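Local coordinates for protein cysteine synthase (Helicobacter pylori, PDB 6AHI) that uses pyridoxal 5'-phosphate to make L-cysteine and acetate from O-acetyl-L-serine and hydrogen sulfide, and also has cystathionine beta-synthase activity, at residues A[33-38]-A[162-167]; A[166-171]-A[287-292]. All blocks are in the same frame, centred on the assembly; numbering follows the deposited sequence.

Following the chain from the N terminus, strand 31-36 comes first and waits through more than 120 residues, which include the whole four-stranded parallel sheet, before helix 160-168 returns to it in contact 1. Contact 2 starts at the end of that same helix, shares Gln166 and Glu167 with contact 1, and closes a second loop of 115 residues when strand 287-292 arrives. The two loops therefore run one after the other, neither nested nor crossed beyond the shared residues. Strands 31-36 and 287-292 are parallel neighbours in the six-stranded sheet, joined by backbone hydrogen bonds such as the probable one from Tyr33 N to Val288 O at 2.8 Å, and one helix lies over both.

Contact 1. Residues A[33-38]-A[162-167]; sequences YAKLEH and PEIVQE
A salt-bridge network joins strand 31-36 of the six-stranded sheet to helix 160-168 lying over it, and Lys35 is its hub. Lys35 NZ reaches Glu163 OE2 at 2.7 Å and Glu167 OE1 at an equal 2.7 Å, both hydrogen-bonded salt bridges. The acids sit one helical turn apart, so a single ammonium group bridges successive turns. Its two bonds differ in geometry: Glu163 OE2 accepts through its anti lone pair, turned away from OE1, whereas Glu167 OE1 is approached from above its carboxylate plane, 39° out of it. Each glutamate side chain crosses the lysine at roughly a right angle.

The lysine starts out with CG anti to the backbone N (chi1 -175°) and bends at chi2 (71°), which carries the amine up from the strand to the helix. On the way its methylenes pass Ile164, with Lys35 CE 3.9 Å from Ile164 CG1. In this PLP-dependent fold the contact between strand 33-36 and the helix runs through the one side chain of Lys35, apolar along its stem and charged at its tip; the short strand and helix axes stay 11.0 Å apart at their closest approach. Beside it the same helix packs on the neighbouring strand 287-292, where Ile164 touches Leu289.

Around the ammonium group the polar shell continues. Thr14 O takes a further hydrogen bond from Lys35 NZ, and Arg48 pairs with both Glu163 OE2 and Glu37 OE1. The carboxylates of Glu37 and Glu163 come near one another, with Glu37 OE2 4.7 Å from Glu163 OE2, and the positive charges of Lys35 and Arg48 probably offset their mutual repulsion and help keep all three acids ionised. Arg13 N meanwhile hydrogen-bonds the other oxygen of Glu163, helping to fix how that carboxylate is turned, while Met2 of the second subunit packs on Glu167.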
# COMPACT_ATOMS: atom_id res chain seq x y z
N TYR A 33 0.38 -8.60 -19.13
CA TYR A 33 0.13 -7.34 -18.49
C TYR A 33 -0.74 -7.57 -17.26
O TYR A 33 -1.83 -8.02 -17.39
CB TYR A 33 -0.58 -6.39 -19.44
CG TYR A 33 0.22 -6.09 -20.66
CD1 TYR A 33 1.17 -5.10 -20.64
CD2 TYR A 33 0.05 -6.81 -21.82
CE1 TYR A 33 1.89 -4.77 -21.78
CE2 TYR A 33 0.80 -6.52 -22.96
CZ TYR A 33 1.71 -5.49 -22.95
OH TYR A 33 2.44 -5.18 -24.07
N ALA A 34 -0.25 -7.13 -16.10
CA ALA A 34 -0.99 -7.21 -14.89
C ALA A 34 -1.36 -5.81 -14.45
O ALA A 34 -0.50 -4.96 -14.16
CB ALA A 34 -0.22 -7.89 -13.80
N LYS A 35 -2.67 -5.59 -14.38
CA LYS A 35 -3.19 -4.38 -13.82
C LYS A 35 -3.04 -4.43 -12.30
O LYS A 35 -3.54 -5.35 -11.67
CB LYS A 35 -4.62 -4.23 -14.32
CG LYS A 35 -5.29 -2.95 -13.91
CD LYS A 35 -4.76 -1.76 -14.61
CE LYS A 35 -5.78 -0.65 -14.60
NZ LYS A 35 -5.13 0.65 -14.82
N LEU A 36 -2.31 -3.45 -11.73
CA LEU A 36 -1.90 -3.46 -10.34
C LEU A 36 -2.93 -2.73 -9.45
O LEU A 36 -2.65 -1.64 -8.92
CB LEU A 36 -0.52 -2.79 -10.23
CG LEU A 36 0.58 -3.43 -11.06
CD1 LEU A 36 1.92 -2.81 -10.70
CD2 LEU A 36 0.58 -4.94 -10.86
N GLU A 37 -4.04 -3.41 -9.19
CA GLU A 37 -5.16 -2.88 -8.45
C GLU A 37 -4.88 -2.86 -6.95
O GLU A 37 -5.57 -2.20 -6.23
CB GLU A 37 -6.39 -3.70 -8.77
CG GLU A 37 -6.88 -3.40 -10.17
CD GLU A 37 -7.30 -1.94 -10.33
OE1 GLU A 37 -8.19 -1.50 -9.54
OE2 GLU A 37 -6.72 -1.22 -11.20
N HIS A 38 -3.83 -3.55 -6.53
CA HIS A 38 -3.41 -3.54 -5.13
C HIS A 38 -2.87 -2.16 -4.73
O HIS A 38 -2.76 -1.90 -3.52
CB HIS A 38 -2.41 -4.67 -4.86
CG HIS A 38 -1.05 -4.47 -5.44
ND1 HIS A 38 -0.82 -4.40 -6.80
CD2 HIS A 38 0.16 -4.36 -4.84
CE1 HIS A 38 0.48 -4.25 -7.01
NE2 HIS A 38 1.10 -4.24 -5.82
N PRO A 162 -12.42 0.49 -19.18
CA PRO A 162 -12.02 1.57 -20.08
C PRO A 162 -10.60 2.08 -19.83
O PRO A 162 -9.86 2.46 -20.76
CB PRO A 162 -13.04 2.70 -19.84
CG PRO A 162 -14.21 2.03 -19.17
CD PRO A 162 -13.67 0.81 -18.45
N GLU A 163 -10.19 2.06 -18.57
CA GLU A 163 -8.83 2.50 -18.20
C GLU A 163 -7.80 1.56 -18.84
O GLU A 163 -6.80 1.98 -19.36
CB GLU A 163 -8.75 2.51 -16.67
CG GLU A 163 -7.75 3.47 -16.07
CD GLU A 163 -7.73 3.27 -14.57
OE1 GLU A 163 -8.56 3.88 -13.86
OE2 GLU A 163 -6.89 2.50 -14.11
N ILE A 164 -8.08 0.27 -18.80
CA ILE A 164 -7.20 -0.75 -19.39
C ILE A 164 -7.04 -0.52 -20.90
O ILE A 164 -5.94 -0.55 -21.41
CB ILE A 164 -7.74 -2.17 -19.09
CG1 ILE A 164 -7.44 -2.54 -17.64
CG2 ILE A 164 -7.17 -3.18 -20.08
CD1 ILE A 164 -8.24 -3.71 -17.12
N VAL A 165 -8.15 -0.32 -21.61
CA VAL A 165 -8.05 -0.13 -23.05
C VAL A 165 -7.34 1.19 -23.36
O VAL A 165 -6.62 1.24 -24.33
CB VAL A 165 -9.42 -0.22 -23.75
CG1 VAL A 165 -9.28 0.12 -25.23
CG2 VAL A 165 -10.01 -1.60 -23.57
N GLN A 166 -7.52 2.22 -22.54
CA GLN A 166 -6.77 3.49 -22.74
C GLN A 166 -5.26 3.26 -22.66
O GLN A 166 -4.53 3.83 -23.42
CB GLN A 166 -7.12 4.55 -21.70
CG GLN A 166 -8.48 5.19 -21.92
CD GLN A 166 -8.75 6.29 -20.93
OE1 GLN A 166 -7.83 6.92 -20.39
NE2 GLN A 166 -10.03 6.53 -20.67
N GLU A 167 -4.80 2.42 -21.72
CA GLU A 167 -3.37 2.17 -21.50
C GLU A 167 -2.83 1.14 -22.50
O GLU A 167 -1.68 1.23 -22.92
CB GLU A 167 -3.07 1.56 -20.12
CG GLU A 167 -3.40 2.40 -18.90
CD GLU A 167 -3.28 1.63 -17.58
OE1 GLU A 167 -4.15 0.75 -17.35
OE2 GLU A 167 -2.27 1.89 -16.79

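Contact 2. Residues A[166-171]-A[287-292]; sequences QELGTN and QVLTIF
Leu168 and Leu289 meet through their methyl ends, Leu168 CD1 lying 4.0 Å from Leu289 CD1, with the two side chains running obliquely past each other. Both point across the gap from their backbones, Leu168 from the last turn of the helix and Leu289 from the strand. At the other end of the contact, Asn171 lies against Gln287 by van der Waals contact: Asn171 O is 3.3 Å from Gln287 CB, and Asn171 ND2 is 3.8 Å from Gln287 CG. Their amide planes are only 15° apart, yet no hydrogen bond links the pair.

The amide of Gln287 is held elsewhere. The chain bends at chi2 (-75°), and OE1 hydrogen-bonds Tyr33 OH while NE2 hydrogen-bonds Gly285 O. Between Leu168 and Asn171, Gly169 leaves the helix with positive phi (73°), and the chain turns through Thr170 to bring Asn171 alongside the start of the strand.

Farther out, Tyr33 packs on Leu168, Leu192 of helix 183-195 packs on Leu289, and Ile3 of the second subunit packs on Leu168. Strand 287-292 is flanked by strands 31-36 and 174-178, both parallel to it, while helix 266-281 packs on Val288 and Thr290, whose side chains lie across the strand from Leu289. Helices against both faces of a largely parallel sheet mark the layered alpha/beta/alpha architecture of the PLP-dependent cysteine synthase family.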
# COMPACT_ATOMS: atom_id res chain seq x y z
N GLN A 166 -7.52 2.22 -22.54
CA GLN A 166 -6.77 3.49 -22.74
C GLN A 166 -5.26 3.26 -22.66
O GLN A 166 -4.53 3.83 -23.42
CB GLN A 166 -7.12 4.55 -21.70
CG GLN A 166 -8.48 5.19 -21.92
CD GLN A 166 -8.75 6.29 -20.93
OE1 GLN A 166 -7.83 6.92 -20.39
NE2 GLN A 166 -10.03 6.53 -20.67
N GLU A 167 -4.80 2.42 -21.72
CA GLU A 167 -3.37 2.17 -21.50
C GLU A 167 -2.83 1.14 -22.50
O GLU A 167 -1.68 1.23 -22.92
CB GLU A 167 -3.07 1.56 -20.12
CG GLU A 167 -3.40 2.40 -18.90
CD GLU A 167 -3.28 1.63 -17.58
OE1 GLU A 167 -4.15 0.75 -17.35
OE2 GLU A 167 -2.27 1.89 -16.79
N LEU A 168 -3.59 0.08 -22.80
CA LEU A 168 -3.01 -1.04 -23.55
C LEU A 168 -3.51 -1.13 -24.98
O LEU A 168 -2.94 -1.89 -25.75
CB LEU A 168 -3.31 -2.36 -22.83
CG LEU A 168 -2.79 -2.47 -21.41
CD1 LEU A 168 -3.13 -3.85 -20.85
CD2 LEU A 168 -1.28 -2.19 -21.36
N GLY A 169 -4.58 -0.41 -25.33
CA GLY A 169 -5.19 -0.53 -26.65
C GLY A 169 -5.98 -1.84 -26.81
O GLY A 169 -6.36 -2.51 -25.81
N THR A 170 -6.18 -2.24 -28.07
CA THR A 170 -7.03 -3.34 -28.40
C THR A 170 -6.21 -4.58 -28.79
O THR A 170 -6.81 -5.57 -29.11
CB THR A 170 -8.01 -2.96 -29.52
OG1 THR A 170 -7.29 -2.65 -30.70
CG2 THR A 170 -8.92 -1.80 -29.14
N ASN A 171 -4.88 -4.54 -28.73
CA ASN A 171 -4.03 -5.72 -29.06
C ASN A 171 -3.91 -6.61 -27.81
O ASN A 171 -2.83 -6.72 -27.16
CB ASN A 171 -2.66 -5.33 -29.62
CG ASN A 171 -1.94 -6.50 -30.28
OD1 ASN A 171 -2.55 -7.37 -30.89
ND2 ASN A 171 -0.63 -6.55 -30.13
N GLN A 287 -0.78 -11.33 -26.30
CA GLN A 287 -0.77 -10.36 -25.21
C GLN A 287 -1.88 -10.76 -24.22
O GLN A 287 -3.03 -10.82 -24.59
CB GLN A 287 -0.94 -8.94 -25.72
CG GLN A 287 -0.09 -8.60 -26.95
CD GLN A 287 1.36 -8.39 -26.58
OE1 GLN A 287 1.70 -7.62 -25.69
NE2 GLN A 287 2.23 -9.12 -27.27
N VAL A 288 -1.48 -11.11 -22.99
CA VAL A 288 -2.43 -11.64 -21.99
C VAL A 288 -2.61 -10.61 -20.88
O VAL A 288 -1.61 -10.18 -20.28
CB VAL A 288 -1.96 -12.99 -21.44
CG1 VAL A 288 -2.85 -13.51 -20.33
CG2 VAL A 288 -1.84 -14.02 -22.55
N LEU A 289 -3.85 -10.20 -20.61
CA LEU A 289 -4.13 -9.26 -19.54
C LEU A 289 -4.61 -10.03 -18.30
O LEU A 289 -5.48 -10.92 -18.44
CB LEU A 289 -5.22 -8.31 -19.99
CG LEU A 289 -5.87 -7.43 -18.92
CD1 LEU A 289 -4.89 -6.43 -18.32
CD2 LEU A 289 -7.07 -6.73 -19.52
N THR A 290 -4.08 -9.66 -17.13
CA THR A 290 -4.63 -10.16 -15.84
C THR A 290 -4.76 -8.98 -14.86
O THR A 290 -4.37 -7.87 -15.12
CB THR A 290 -3.81 -11.36 -15.35
OG1 THR A 290 -4.48 -12.00 -14.25
CG2 THR A 290 -2.43 -10.96 -14.90
N ILE A 291 -5.33 -9.26 -13.69
CA ILE A 291 -5.55 -8.30 -12.64
C ILE A 291 -4.96 -8.89 -11.36
O ILE A 291 -5.26 -10.05 -11.04
CB ILE A 291 -7.05 -7.98 -12.46
CG1 ILE A 291 -7.63 -7.34 -13.72
CG2 ILE A 291 -7.28 -7.10 -11.24
CD1 ILE A 291 -9.10 -7.56 -13.82
N PHE A 292 -4.18 -8.09 -10.65
CA PHE A 292 -3.69 -8.40 -9.32
C PHE A 292 -4.58 -7.69 -8.30
O PHE A 292 -4.44 -6.49 -8.11
CB PHE A 292 -2.23 -7.98 -9.15
CG PHE A 292 -1.24 -8.79 -9.94
CD1 PHE A 292 -1.63 -9.89 -10.67
CD2 PHE A 292 0.11 -8.44 -9.94
CE1 PHE A 292 -0.71 -10.64 -11.37
CE2 PHE A 292 1.03 -9.18 -10.67
CZ PHE A 292 0.62 -10.30 -11.37